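PDB 2V84: Spermidine/putrescine ABC transporter, periplasmic binding protein from Treponema pallidum, which probably binds the polyamines spermidine and putrescine in the periplasm as the receptor component of an ABC-type uptake system. Local coordinates for residues Ser85-Arg89 with Lys90-Glu94; Ile107-Ser110 with Val111-Arg114; Thr235-Ala238 with Met239-His242; Lys154-Ala157 with Tyr158-Ser161. All coordinates share one frame; numbering follows the deposited sequence.

Interaction 1: Ser85-Arg89 with Lys90-Glu94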
ATOM      1  N   SER A  85      -9.570   4.334   9.647  1.00 28.68           N
ATOM      2  CA  SER A  85     -10.790   5.114   9.843  1.00 30.16           C
ATOM      3  C   SER A  85     -12.002   4.222  10.157  1.00 30.54           C
ATOM      4  O   SER A  85     -12.746   4.480  11.115  1.00 31.04           O
ATOM      5  CB  SER A  85     -11.030   6.021   8.639  1.00 29.43           C
ATOM      6  OG  SER A  85     -12.307   6.662   8.691  1.00 33.23           O
ATOM      7  N   ILE A  86     -12.178   3.158   9.373  1.00 32.12           N
ATOM      8  CA  ILE A  86     -13.211   2.132   9.637  1.00 32.93           C
ATOM      9  C   ILE A  86     -13.105   1.584  11.053  1.00 33.82           C
ATOM     10  O   ILE A  86     -14.117   1.499  11.778  1.00 34.11           O
ATOM     11  CB  ILE A  86     -13.119   0.926   8.622  1.00 33.13           C
ATOM     12  CG1 ILE A  86     -13.544   1.349   7.215  1.00 32.91           C
ATOM     13  CG2 ILE A  86     -13.953  -0.257   9.099  1.00 33.95           C
ATOM     14  CD1 ILE A  86     -12.993   0.457   6.073  1.00 32.58           C
ATOM     15  N   MET A  87     -11.886   1.215  11.450  1.00 34.19           N
ATOM     16  CA  MET A  87     -11.666   0.557  12.748  1.00 35.44           C
ATOM     17  C   MET A  87     -11.781   1.498  13.943  1.00 34.65           C
ATOM     18  O   MET A  87     -12.166   1.061  15.032  1.00 35.10           O
ATOM     19  CB  MET A  87     -10.324  -0.163  12.787  1.00 34.53           C
ATOM     20  CG  MET A  87     -10.259  -1.344  11.825  1.00 36.92           C
ATOM     21  SD  MET A  87      -8.547  -1.802  11.588  1.00 38.74           S
ATOM     22  CE  MET A  87      -8.522  -3.251  12.619  1.00 39.51           C
ATOM     23  N   LYS A  88     -11.458   2.774  13.739  1.00 34.47           N
ATOM     24  CA  LYS A  88     -11.740   3.799  14.754  1.00 35.22           C
ATOM     25  C   LYS A  88     -13.245   3.920  15.053  1.00 35.59           C
ATOM     26  O   LYS A  88     -13.662   3.969  16.218  1.00 35.32           O
ATOM     27  CB  LYS A  88     -11.164   5.154  14.330  1.00 35.21           C
ATOM     28  CG  LYS A  88      -9.762   5.417  14.847  1.00 34.57           C
ATOM     29  CD  LYS A  88      -9.178   6.679  14.256  1.00 35.17           C
ATOM     30  CE  LYS A  88      -9.664   7.920  14.974  1.00 35.19           C
ATOM     31  NZ  LYS A  88      -8.790   9.077  14.634  1.00 36.84           N
ATOM     32  N   ARG A  89     -14.066   3.952  14.005  1.00 36.28           N
ATOM     33  CA  ARG A  89     -15.514   4.134  14.199  1.00 37.14           C
ATOM     34  C   ARG A  89     -16.188   2.914  14.829  1.00 36.96           C
ATOM     35  O   ARG A  89     -17.193   3.041  15.553  1.00 37.07           O
ATOM     36  CB  ARG A  89     -16.195   4.494  12.887  1.00 38.05           C
ATOM     37  CG  ARG A  89     -15.626   5.742  12.210  1.00 39.64           C
ATOM     38  CD  ARG A  89     -16.606   6.258  11.194  1.00 42.45           C
ATOM     39  NE  ARG A  89     -16.949   5.235  10.216  1.00 42.99           N
ATOM     40  CZ  ARG A  89     -16.616   5.318   8.944  1.00 44.04           C
ATOM     41  NH1 ARG A  89     -15.954   6.383   8.523  1.00 45.57           N
ATOM     42  NH2 ARG A  89     -16.940   4.352   8.090  1.00 44.96           N
ATOM     43  N   LYS A  90     -15.624   1.744  14.546  1.00 36.68           N
ATOM     44  CA  LYS A  90     -16.055   0.479  15.128  1.00 36.11           C
ATOM     45  C   LYS A  90     -15.404   0.225  16.478  1.00 35.31           C
ATOM     46  O   LYS A  90     -15.652  -0.806  17.099  1.00 35.52           O
ATOM     47  CB  LYS A  90     -15.726  -0.677  14.174  1.00 36.51           C
ATOM     48  CG  LYS A  90     -16.636  -0.779  12.966  1.00 38.03           C
ATOM     49  CD  LYS A  90     -16.792  -2.237  12.515  1.00 40.05           C
ATOM     50  CE  LYS A  90     -17.922  -2.384  11.504  1.00 42.22           C
ATOM     51  NZ  LYS A  90     -18.566  -3.731  11.563  1.00 42.03           N
ATOM     52  N   HIS A  91     -14.562   1.164  16.917  1.00 34.49           N
ATOM     53  CA  HIS A  91     -13.912   1.130  18.237  1.00 33.59           C
ATOM     54  C   HIS A  91     -13.019  -0.081  18.452  1.00 32.74           C
ATOM     55  O   HIS A  91     -13.026  -0.678  19.525  1.00 32.25           O
ATOM     56  CB  HIS A  91     -14.955   1.226  19.351  1.00 33.45           C
ATOM     57  CG  HIS A  91     -15.892   2.374  19.189  1.00 34.40           C
ATOM     58  ND1 HIS A  91     -15.524   3.676  19.456  1.00 36.17           N
ATOM     59  CD2 HIS A  91     -17.186   2.421  18.789  1.00 35.48           C
ATOM     60  CE1 HIS A  91     -16.554   4.474  19.242  1.00 35.14           C
ATOM     61  NE2 HIS A  91     -17.573   3.737  18.831  1.00 36.45           N
ATOM     62  N   LEU A  92     -12.242  -0.419  17.426  1.00 31.53           N
ATOM     63  CA  LEU A  92     -11.420  -1.625  17.439  1.00 30.87           C
ATOM     64  C   LEU A  92      -9.974  -1.418  17.866  1.00 30.26           C
ATOM     65  O   LEU A  92      -9.228  -2.396  18.017  1.00 29.49           O
ATOM     66  CB  LEU A  92     -11.456  -2.295  16.061  1.00 30.33           C
ATOM     67  CG  LEU A  92     -12.399  -3.481  15.860  1.00 30.37           C
ATOM     68  CD1 LEU A  92     -13.701  -3.351  16.640  1.00 30.78           C
ATOM     69  CD2 LEU A  92     -12.658  -3.648  14.378  1.00 26.53           C
ATOM     70  N   LEU A  93      -9.605  -0.151  18.086  1.00 29.95           N
ATOM     71  CA  LEU A  93      -8.217   0.249  18.281  1.00 29.17           C
ATOM     72  C   LEU A  93      -8.025   0.964  19.603  1.00 28.68           C
ATOM     73  O   LEU A  93      -8.947   1.629  20.100  1.00 29.00           O
ATOM     74  CB  LEU A  93      -7.757   1.160  17.127  1.00 28.95           C
ATOM     75  CG  LEU A  93      -7.849   0.552  15.720  1.00 29.53           C
ATOM     76  CD1 LEU A  93      -7.349   1.540  14.674  1.00 29.28           C
ATOM     77  CD2 LEU A  93      -7.080  -0.768  15.649  1.00 28.46           C
ATOM     78  N   GLU A  94      -6.825   0.839  20.172  1.00 27.64           N
ATOM     79  CA  GLU A  94      -6.521   1.488  21.466  1.00 26.67           C
ATOM     80  C   GLU A  94      -5.741   2.748  21.239  1.00 26.10           C
ATOM     81  O   GLU A  94      -4.986   2.820  20.269  1.00 24.18           O
ATOM     82  CB  GLU A  94      -5.706   0.569  22.367  1.00 27.50           C
ATOM     83  CG  GLU A  94      -6.475  -0.681  22.727  1.00 27.06           C
ATOM     84  CD  GLU A  94      -5.874  -1.448  23.873  1.00 31.66           C
ATOM     85  OE1 GLU A  94      -4.730  -1.159  24.262  1.00 34.31           O
ATOM     86  OE2 GLU A  94      -6.557  -2.355  24.398  1.00 34.40           O
TER
HETATM   87  O   HOH W   1     -11.056   2.892  18.251  1.00 36.71           O

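Interaction 2: Ile107-Ser110 with Val111-Arg114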
ATOM      1  N   ILE A 107       8.486  11.769  11.720  1.00 30.22           N
ATOM      2  CA  ILE A 107       7.394  11.714  10.746  1.00 30.71           C
ATOM      3  C   ILE A 107       7.348  13.085  10.073  1.00 31.21           C
ATOM      4  O   ILE A 107       7.191  14.108  10.740  1.00 31.71           O
ATOM      5  CB  ILE A 107       6.030  11.252  11.385  1.00 30.76           C
ATOM      6  CG1 ILE A 107       6.087   9.797  11.898  1.00 29.50           C
ATOM      7  CG2 ILE A 107       4.869  11.326  10.396  1.00 30.82           C
ATOM      8  CD1 ILE A 107       6.474   8.782  10.847  1.00 30.16           C
ATOM      9  N   LYS A 108       7.537  13.105   8.753  1.00 30.99           N
ATOM     10  CA  LYS A 108       7.563  14.351   7.973  1.00 31.53           C
ATOM     11  C   LYS A 108       6.302  15.172   8.208  1.00 32.38           C
ATOM     12  O   LYS A 108       5.229  14.623   8.339  1.00 31.69           O
ATOM     13  CB  LYS A 108       7.697  14.051   6.472  1.00 30.63           C
ATOM     14  CG  LYS A 108       9.108  13.714   6.023  1.00 31.32           C
ATOM     15  CD  LYS A 108       9.213  13.361   4.540  1.00 30.68           C
ATOM     16  CE  LYS A 108      10.672  13.059   4.194  1.00 32.31           C
ATOM     17  NZ  LYS A 108      10.972  12.680   2.777  1.00 29.96           N
ATOM     18  N   GLU A 109       6.432  16.494   8.237  1.00 34.63           N
ATOM     19  CA  GLU A 109       5.256  17.362   8.387  1.00 36.57           C
ATOM     20  C   GLU A 109       4.224  17.153   7.263  1.00 36.99           C
ATOM     21  O   GLU A 109       3.008  17.201   7.507  1.00 36.69           O
ATOM     22  CB  GLU A 109       5.671  18.834   8.468  1.00 37.40           C
ATOM     23  CG  GLU A 109       4.500  19.811   8.684  1.00 41.11           C
ATOM     24  CD  GLU A 109       3.541  19.380   9.806  1.00 45.17           C
ATOM     25  OE1 GLU A 109       4.009  19.082  10.931  1.00 47.36           O
ATOM     26  OE2 GLU A 109       2.313  19.341   9.554  1.00 46.49           O
ATOM     27  N   SER A 110       4.720  16.898   6.048  1.00 37.50           N
ATOM     28  CA  SER A 110       3.867  16.773   4.872  1.00 38.34           C
ATOM     29  C   SER A 110       2.967  15.560   4.991  1.00 38.89           C
ATOM     30  O   SER A 110       1.832  15.572   4.508  1.00 39.11           O
ATOM     31  CB  SER A 110       4.706  16.692   3.598  1.00 38.53           C
ATOM     32  OG  SER A 110       5.710  15.708   3.720  1.00 39.23           O
ATOM     33  N   VAL A 111       3.466  14.527   5.666  1.00 39.01           N
ATOM     34  CA  VAL A 111       2.678  13.333   5.910  1.00 39.40           C
ATOM     35  C   VAL A 111       1.622  13.595   6.980  1.00 40.07           C
ATOM     36  O   VAL A 111       0.468  13.176   6.826  1.00 40.23           O
ATOM     37  CB  VAL A 111       3.565  12.129   6.286  1.00 38.78           C
ATOM     38  CG1 VAL A 111       2.715  10.958   6.747  1.00 37.99           C
ATOM     39  CG2 VAL A 111       4.404  11.728   5.092  1.00 40.12           C
ATOM     40  N   ARG A 112       2.024  14.271   8.057  1.00 41.22           N
ATOM     41  CA  ARG A 112       1.099  14.639   9.139  1.00 42.66           C
ATOM     42  C   ARG A 112      -0.147  15.335   8.586  1.00 42.45           C
ATOM     43  O   ARG A 112      -1.267  15.052   9.019  1.00 43.59           O
ATOM     44  CB  ARG A 112       1.791  15.533  10.189  1.00 42.87           C
ATOM     45  CG  ARG A 112       3.005  14.898  10.863  1.00 44.25           C
ATOM     46  CD  ARG A 112       3.534  15.750  12.022  1.00 44.62           C
ATOM     47  NE  ARG A 112       3.906  14.886  13.147  1.00 50.74           N
ATOM     48  CZ  ARG A 112       5.147  14.691  13.592  1.00 51.02           C
ATOM     49  NH1 ARG A 112       6.173  15.328  13.035  1.00 52.65           N
ATOM     50  NH2 ARG A 112       5.357  13.870  14.618  1.00 50.40           N
ATOM     51  N   ALA A 113       0.051  16.225   7.618  1.00 42.04           N
ATOM     52  CA  ALA A 113      -1.054  16.956   6.985  1.00 41.20           C
ATOM     53  C   ALA A 113      -2.035  16.079   6.182  1.00 40.80           C
ATOM     54  O   ALA A 113      -3.231  16.379   6.139  1.00 40.55           O
ATOM     55  CB  ALA A 113      -0.516  18.093   6.119  1.00 41.41           C
ATOM     56  N   ARG A 114      -1.536  15.012   5.550  1.00 39.63           N
ATOM     57  CA  ARG A 114      -2.370  14.130   4.718  1.00 38.86           C
ATOM     58  C   ARG A 114      -3.163  13.071   5.485  1.00 38.19           C
ATOM     59  O   ARG A 114      -4.147  12.531   4.958  1.00 38.73           O
ATOM     60  CB  ARG A 114      -1.525  13.385   3.680  1.00 38.63           C
ATOM     61  CG  ARG A 114      -0.793  14.250   2.691  1.00 39.48           C
ATOM     62  CD  ARG A 114       0.067  13.384   1.790  1.00 39.87           C
ATOM     63  NE  ARG A 114      -0.626  12.964   0.576  1.00 39.47           N
ATOM     64  CZ  ARG A 114      -0.024  12.413  -0.468  1.00 38.38           C
ATOM     65  NH1 ARG A 114       1.286  12.218  -0.462  1.00 38.79           N
ATOM     66  NH2 ARG A 114      -0.729  12.078  -1.535  1.00 40.47           N
TER

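Interaction 3: Thr235-Ala238 with Met239-His242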
ATOM      1  N   THR A 235      12.216  -9.800 -11.087  1.00 36.06           N
ATOM      2  CA  THR A 235      12.933  -9.767 -12.366  1.00 35.88           C
ATOM      3  C   THR A 235      14.423  -9.677 -12.077  1.00 35.81           C
ATOM      4  O   THR A 235      14.825  -8.873 -11.241  1.00 35.47           O
ATOM      5  CB  THR A 235      12.477  -8.558 -13.242  1.00 35.98           C
ATOM      6  OG1 THR A 235      11.114  -8.736 -13.639  1.00 36.88           O
ATOM      7  CG2 THR A 235      13.315  -8.446 -14.504  1.00 36.64           C
ATOM      8  N   PRO A 236      15.255 -10.494 -12.771  1.00 35.88           N
ATOM      9  CA  PRO A 236      16.698 -10.447 -12.508  1.00 36.57           C
ATOM     10  C   PRO A 236      17.241  -9.034 -12.668  1.00 37.23           C
ATOM     11  O   PRO A 236      16.755  -8.289 -13.515  1.00 37.17           O
ATOM     12  CB  PRO A 236      17.302 -11.375 -13.579  1.00 35.99           C
ATOM     13  CG  PRO A 236      16.220 -11.656 -14.552  1.00 35.90           C
ATOM     14  CD  PRO A 236      14.916 -11.473 -13.819  1.00 35.94           C
ATOM     15  N   GLU A 237      18.229  -8.675 -11.852  1.00 38.15           N
ATOM     16  CA  GLU A 237      18.799  -7.325 -11.851  1.00 39.20           C
ATOM     17  C   GLU A 237      19.302  -6.898 -13.239  1.00 39.40           C
ATOM     18  O   GLU A 237      19.210  -5.721 -13.611  1.00 39.43           O
ATOM     19  CB  GLU A 237      19.930  -7.233 -10.824  1.00 39.54           C
ATOM     20  CG  GLU A 237      20.065  -5.878 -10.139  1.00 40.87           C
ATOM     21  CD  GLU A 237      21.489  -5.612  -9.674  1.00 43.21           C
ATOM     22  OE1 GLU A 237      22.357  -5.383 -10.539  1.00 44.52           O
ATOM     23  OE2 GLU A 237      21.742  -5.631  -8.443  1.00 44.69           O
ATOM     24  N   ALA A 238      19.819  -7.867 -13.995  1.00 39.45           N
ATOM     25  CA  ALA A 238      20.290  -7.651 -15.359  1.00 39.60           C
ATOM     26  C   ALA A 238      19.221  -7.043 -16.260  1.00 39.56           C
ATOM     27  O   ALA A 238      19.540  -6.317 -17.204  1.00 40.01           O
ATOM     28  CB  ALA A 238      20.795  -8.965 -15.957  1.00 39.65           C
ATOM     29  N   MET A 239      17.959  -7.343 -15.963  1.00 39.06           N
ATOM     30  CA  MET A 239      16.851  -6.968 -16.836  1.00 38.82           C
ATOM     31  C   MET A 239      16.063  -5.743 -16.358  1.00 37.83           C
ATOM     32  O   MET A 239      15.136  -5.296 -17.030  1.00 37.95           O
ATOM     33  CB  MET A 239      15.935  -8.175 -17.092  1.00 39.45           C
ATOM     34  CG  MET A 239      16.566  -9.227 -17.999  1.00 40.66           C
ATOM     35  SD  MET A 239      17.331  -8.428 -19.429  1.00 44.42           S
ATOM     36  CE  MET A 239      18.055  -9.806 -20.323  1.00 42.05           C
ATOM     37  N   HIS A 240      16.487  -5.183 -15.230  1.00 36.73           N
ATOM     38  CA  HIS A 240      15.891  -3.978 -14.650  1.00 36.08           C
ATOM     39  C   HIS A 240      15.914  -2.739 -15.552  1.00 35.78           C
ATOM     40  O   HIS A 240      14.978  -1.948 -15.527  1.00 35.58           O
ATOM     41  CB  HIS A 240      16.556  -3.669 -13.302  1.00 36.07           C
ATOM     42  CG  HIS A 240      16.130  -4.582 -12.198  1.00 35.25           C
ATOM     43  ND1 HIS A 240      16.435  -4.342 -10.875  1.00 36.11           N
ATOM     44  CD2 HIS A 240      15.396  -5.720 -12.214  1.00 34.83           C
ATOM     45  CE1 HIS A 240      15.919  -5.301 -10.126  1.00 34.35           C
ATOM     46  NE2 HIS A 240      15.280  -6.147 -10.913  1.00 33.85           N
ATOM     47  N   GLU A 241      16.978  -2.578 -16.346  1.00 35.12           N
ATOM     48  CA  GLU A 241      17.110  -1.416 -17.232  1.00 34.56           C
ATOM     49  C   GLU A 241      16.016  -1.377 -18.304  1.00 33.68           C
ATOM     50  O   GLU A 241      15.780  -0.337 -18.926  1.00 33.79           O
ATOM     51  CB  GLU A 241      18.493  -1.384 -17.896  1.00 34.43           C
ATOM     52  CG  GLU A 241      18.795  -2.582 -18.788  1.00 35.07           C
ATOM     53  CD  GLU A 241      20.203  -2.551 -19.389  1.00 35.52           C
ATOM     54  OE1 GLU A 241      21.189  -2.357 -18.635  1.00 35.95           O
ATOM     55  OE2 GLU A 241      20.317  -2.747 -20.618  1.00 37.82           O
ATOM     56  N   HIS A 242      15.370  -2.518 -18.522  1.00 32.55           N
ATOM     57  CA  HIS A 242      14.348  -2.651 -19.542  1.00 31.56           C
ATOM     58  C   HIS A 242      12.964  -2.385 -18.984  1.00 30.31           C
ATOM     59  O   HIS A 242      11.996  -2.445 -19.722  1.00 30.25           O
ATOM     60  CB  HIS A 242      14.360  -4.056 -20.144  1.00 32.14           C
ATOM     61  CG  HIS A 242      15.639  -4.407 -20.824  1.00 32.69           C
ATOM     62  ND1 HIS A 242      15.917  -4.037 -22.121  1.00 34.20           N
ATOM     63  CD2 HIS A 242      16.723  -5.088 -20.384  1.00 34.27           C
ATOM     64  CE1 HIS A 242      17.115  -4.482 -22.454  1.00 34.80           C
ATOM     65  NE2 HIS A 242      17.626  -5.119 -21.414  1.00 34.32           N
TER

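Interaction 4: Lys154-Ala157 with Tyr158-Ser161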
ATOM      1  N   LYS A 154      -5.360  -1.680 -27.506  1.00 32.82           N
ATOM      2  CA  LYS A 154      -5.771  -2.931 -28.156  1.00 34.11           C
ATOM      3  C   LYS A 154      -4.632  -3.754 -28.753  1.00 33.80           C
ATOM      4  O   LYS A 154      -4.748  -4.982 -28.826  1.00 33.14           O
ATOM      5  CB  LYS A 154      -6.903  -2.691 -29.167  1.00 34.14           C
ATOM      6  CG  LYS A 154      -8.223  -2.345 -28.450  1.00 35.29           C
ATOM      7  CD  LYS A 154      -9.485  -2.536 -29.299  1.00 36.25           C
ATOM      8  CE  LYS A 154     -10.693  -1.905 -28.582  1.00 39.16           C
ATOM      9  NZ  LYS A 154     -12.019  -2.137 -29.244  1.00 41.48           N
ATOM     10  N   ASP A 155      -3.537  -3.079 -29.122  1.00 33.58           N
ATOM     11  CA  ASP A 155      -2.309  -3.717 -29.608  1.00 34.46           C
ATOM     12  C   ASP A 155      -1.526  -4.507 -28.550  1.00 34.57           C
ATOM     13  O   ASP A 155      -0.640  -5.307 -28.887  1.00 34.86           O
ATOM     14  CB  ASP A 155      -1.409  -2.711 -30.347  1.00 34.32           C
ATOM     15  CG  ASP A 155      -0.806  -1.640 -29.436  1.00 34.58           C
ATOM     16  OD1 ASP A 155      -1.505  -1.063 -28.579  1.00 32.70           O
ATOM     17  OD2 ASP A 155       0.394  -1.342 -29.608  1.00 33.72           O
ATOM     18  N   LEU A 156      -1.881  -4.300 -27.282  1.00 34.06           N
ATOM     19  CA  LEU A 156      -1.308  -5.038 -26.151  1.00 33.70           C
ATOM     20  C   LEU A 156      -2.326  -5.972 -25.494  1.00 33.34           C
ATOM     21  O   LEU A 156      -2.067  -6.531 -24.427  1.00 32.74           O
ATOM     22  CB  LEU A 156      -0.726  -4.052 -25.121  1.00 33.50           C
ATOM     23  CG  LEU A 156       0.256  -2.989 -25.647  1.00 33.72           C
ATOM     24  CD1 LEU A 156       0.532  -1.952 -24.579  1.00 34.87           C
ATOM     25  CD2 LEU A 156       1.550  -3.635 -26.108  1.00 36.54           C
ATOM     26  N   ALA A 157      -3.478  -6.154 -26.140  1.00 33.50           N
ATOM     27  CA  ALA A 157      -4.548  -6.973 -25.580  1.00 33.39           C
ATOM     28  C   ALA A 157      -4.078  -8.386 -25.248  1.00 33.70           C
ATOM     29  O   ALA A 157      -3.331  -9.010 -26.023  1.00 33.13           O
ATOM     30  CB  ALA A 157      -5.749  -7.006 -26.510  1.00 34.07           C
ATOM     31  N   TYR A 158      -4.507  -8.865 -24.079  1.00 33.86           N
ATOM     32  CA  TYR A 158      -4.135 -10.177 -23.525  1.00 34.71           C
ATOM     33  C   TYR A 158      -2.640 -10.292 -23.233  1.00 33.46           C
ATOM     34  O   TYR A 158      -2.065 -11.381 -23.246  1.00 32.91           O
ATOM     35  CB  TYR A 158      -4.631 -11.328 -24.422  1.00 36.93           C
ATOM     36  CG  TYR A 158      -6.006 -11.063 -25.020  1.00 40.29           C
ATOM     37  CD1 TYR A 158      -7.133 -10.869 -24.198  1.00 42.15           C
ATOM     38  CD2 TYR A 158      -6.174 -10.976 -26.411  1.00 41.96           C
ATOM     39  CE1 TYR A 158      -8.390 -10.612 -24.752  1.00 43.26           C
ATOM     40  CE2 TYR A 158      -7.426 -10.719 -26.974  1.00 42.17           C
ATOM     41  CZ  TYR A 158      -8.524 -10.543 -26.146  1.00 42.36           C
ATOM     42  OH  TYR A 158      -9.755 -10.291 -26.724  1.00 42.98           O
ATOM     43  N   ARG A 159      -2.005  -9.152 -22.986  1.00 31.81           N
ATOM     44  CA  ARG A 159      -0.625  -9.126 -22.523  1.00 31.15           C
ATOM     45  C   ARG A 159      -0.494  -8.111 -21.404  1.00 29.50           C
ATOM     46  O   ARG A 159       0.584  -7.619 -21.136  1.00 29.34           O
ATOM     47  CB  ARG A 159       0.352  -8.821 -23.675  1.00 30.86           C
ATOM     48  CG  ARG A 159       0.354  -9.875 -24.772  1.00 32.18           C
ATOM     49  CD  ARG A 159       1.569  -9.729 -25.694  1.00 33.49           C
ATOM     50  NE  ARG A 159       1.479  -8.537 -26.527  1.00 38.30           N
ATOM     51  CZ  ARG A 159       2.524  -7.913 -27.074  1.00 40.99           C
ATOM     52  NH1 ARG A 159       3.761  -8.351 -26.863  1.00 40.26           N
ATOM     53  NH2 ARG A 159       2.323  -6.830 -27.821  1.00 43.18           N
ATOM     54  N   MET A 160      -1.618  -7.806 -20.756  1.00 27.83           N
ATOM     55  CA  MET A 160      -1.664  -6.857 -19.646  1.00 26.80           C
ATOM     56  C   MET A 160      -2.486  -7.413 -18.499  1.00 25.76           C
ATOM     57  O   MET A 160      -3.352  -8.268 -18.705  1.00 25.67           O
ATOM     58  CB  MET A 160      -2.273  -5.533 -20.124  1.00 26.41           C
ATOM     59  CG  MET A 160      -1.471  -4.889 -21.272  1.00 25.71           C
ATOM     60  SD  MET A 160      -1.972  -3.182 -21.604  1.00 28.39           S
ATOM     61  CE  MET A 160      -3.588  -3.440 -22.339  1.00 26.95           C
ATOM     62  N   SER A 161      -2.201  -6.935 -17.288  1.00 24.85           N
ATOM     63  CA  SER A 161      -3.059  -7.177 -16.133  1.00 24.78           C
ATOM     64  C   SER A 161      -3.249  -5.898 -15.335  1.00 24.59           C
ATOM     65  O   SER A 161      -2.429  -4.960 -15.404  1.00 24.97           O
ATOM     66  CB  SER A 161      -2.476  -8.280 -15.228  1.00 24.30           C
ATOM     67  OG  SER A 161      -1.280  -7.856 -14.558  1.00 23.97           O
TER

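Interaction 1: Ser85-Arg89 with Lys90-Glu94
Lys-90 and Leu-92 both reach back by their backbone N-H groups into the last turn of helix 81-89, which the chain leaves here. Lys-90 N donates to Ile-86 O at 3.2 Å, the final helical bond, while Leu-92 N reaches Met-87 O at 2.8 Å in an almost straight bond (173°). Between them His-91 takes positive phi (61°), and its N meets Lys-88 O at 3.0 Å. This is a Schellman motif: it stops the helix and swings the chain into the short, weakly bonded strand 93-94, which pairs antiparallel with strand 262-263. A water spans the opening, donating to Leu-93 O and, weakly, to Lys-88 O.

The apolar side of the turn is carried by Met-87. Its CB sits 3.9 Å from Leu-93 CG and 4.1 Å from Leu-92 CB, both leucine side chains crossing the methionine at about a right angle; Met-63, Phe-64 and Leu-67 of helix 60-67 also pack on Met-87. On the outer side the His-91 ring lies with one face over Arg-89 O, offset toward the rim. The neighbouring charges turn elsewhere, Lys-88 NZ to a salt bridge with Asp-118 and Arg-89 NH1 to one with Asp-325.

Interaction 2: Ile107-Ser110 with Val111-Arg114
Arg-112 folds back along the start of its own helix to lie against Ile-107. Its CG stands beside the backbone N (chi1 -59°) and the chain runs on extended through chi2 before bending at chi3, which carries the guanidinium past the helix start. There one face of the group lies over Ile-107 CB, which is centred above it at 4.1 Å. NH1 comes within 2.8 Å of Ile-107 O, but the angle is too poor for a hydrogen bond; NH2 has a weak one to Val-104 O. Nearer the backbone, Arg-112 CG touches Ile-107 CG2 at 4.1 Å.

Glu-109 comes across the aliphatic part of the same arginine at about a right angle. A chi1 near 180° sends its chain away from its backbone N, and a bend at chi2 then rests OE1 3.5 Å from Arg-112 CD. The carboxylate and guanidinium planes are 23° apart, yet Glu-109 OE1 stays 4.7 Å from Arg-112 NE, so any attraction between the charges acts at a distance.

Lys-108 holds the N-cap position of helix 109-114, and the first turn closes behind it: Arg-112 N donates to Lys-108 O at 3.2 Å, and Ala-113 N to Glu-109 O at 3.1 Å. Below this turn Val-111 CG1 meets Ile-107 CG2 at 4.3 Å, both residues being buried. The Lys-108 side chain runs fully extended to Ser-296 O and Glu-314, while Arg-114 bonds Leu-317 O through NH1 and makes a salt bridge through NH2 to a bound MES molecule, probably from the crystallisation liquor.

Interaction 3: Thr235-Ala238 with Met239-His242
His-240 sets its CG beside the backbone N, and chi2 of -169° turns the imidazole so that NE2 faces back to Thr-235 O while one ring face lies against Glu-237. NE2 donates to that carbonyl oxygen at 2.8 Å, in a bent bond (132°) whose acceptor is somewhat out of the ring plane. Glu-237 CA stands 3.7 Å above the ring centroid and only 4° off the normal, a CH-pi contact made by the backbone carbon; the carboxylate lies farther off.

The Thr-235 side chain crosses that of Met-239 at about a right angle, its CG2 touching Met-239 CB at 3.7 Å. Beside it the Pro-236 ring meets the methionine chain, CG to CG, at 4.2 Å. Two backbone bonds tighten the turn, from Met-239 N to Pro-236 O at 2.9 Å and from His-240 N to Glu-237 O at 3.2 Å.

The whole is a compact surface loop between helix 228-234 and strand 243-246. Phe-232 of that helix meets the His-240 ring edge-to-face, and His-242 pairs by its backbone with Lys-138, just past strand 125-137, as the chain enters strand 243-246.

Interaction 4: Lys154-Ala157 with Tyr158-Ser161
Leu-156 and Met-160 make the tight side of this turn. Their side chains cross at about a right angle, Leu-156 CB lying 3.8 Å from Met-160 SD. The methionine has CG beside its backbone N and bends at chi3 (-71°), which brings CE back toward Leu-156 CB and Leu-156 O. Both residues are buried, and Val-223 of strand 223-226 packs on both of them. Above the pair the backbone closes on itself: Arg-159 N donates to Leu-156 O at 3.0 Å.

The other side is looser and more open to solvent. Tyr-158 is exposed, and its ring lies with one face toward Ala-157 CB, which sits 4.2 Å from the ring centroid and is offset toward the rim, a CH-pi contact between chain neighbours. The Arg-159 side chain crosses Leu-156 at about a right angle and bends at chi3, which takes NH2 to 3.7 Å from Leu-156 CD2 and on toward Asp-155 O. That oxygen lies at the guanidinium edge, in its plane, but at 3.5 Å from NH2 the hydrogen bond is weak even though it is nearly straight (164°). The Asp-155 carboxylate is engaged elsewhere, in a salt bridge with Arg-153.

Leu-156 to Arg-159 form a type II beta turn, with Tyr-158 at its third position in positive phi (63°). It leads from the short 3-10 segment 154-155 into strand 160-162, which runs parallel to strands 204-207 and 223-226 in the mixed sheet of this solute-binding protein.

Overall arrangement
Along the chain the order is interaction 1, interaction 2, interaction 4, interaction 3, each closing before the next opens. Interactions 1 and 2 lie with centres 21 Å apart, at the end of helix 81-89 and the start of helix 109-114, with strand 93-94 between them in the chain. Interactions 4 and 3, their centres also 21 Å apart, lead into strands 160-162 and 243-246 of the mixed sheet. Interaction 1 is about 41 Å from interaction 4, centre to centre, on opposite sides of the chain's centre. None touches another. The two pairs lie in different parts of the chain, the second beside the mixed sheet, which is consistent with the two-lobed build of periplasmic binding proteins; the side chain of Ile-86 is about 7 Å from that of Arg-167, a predicted spermidine-binding residue.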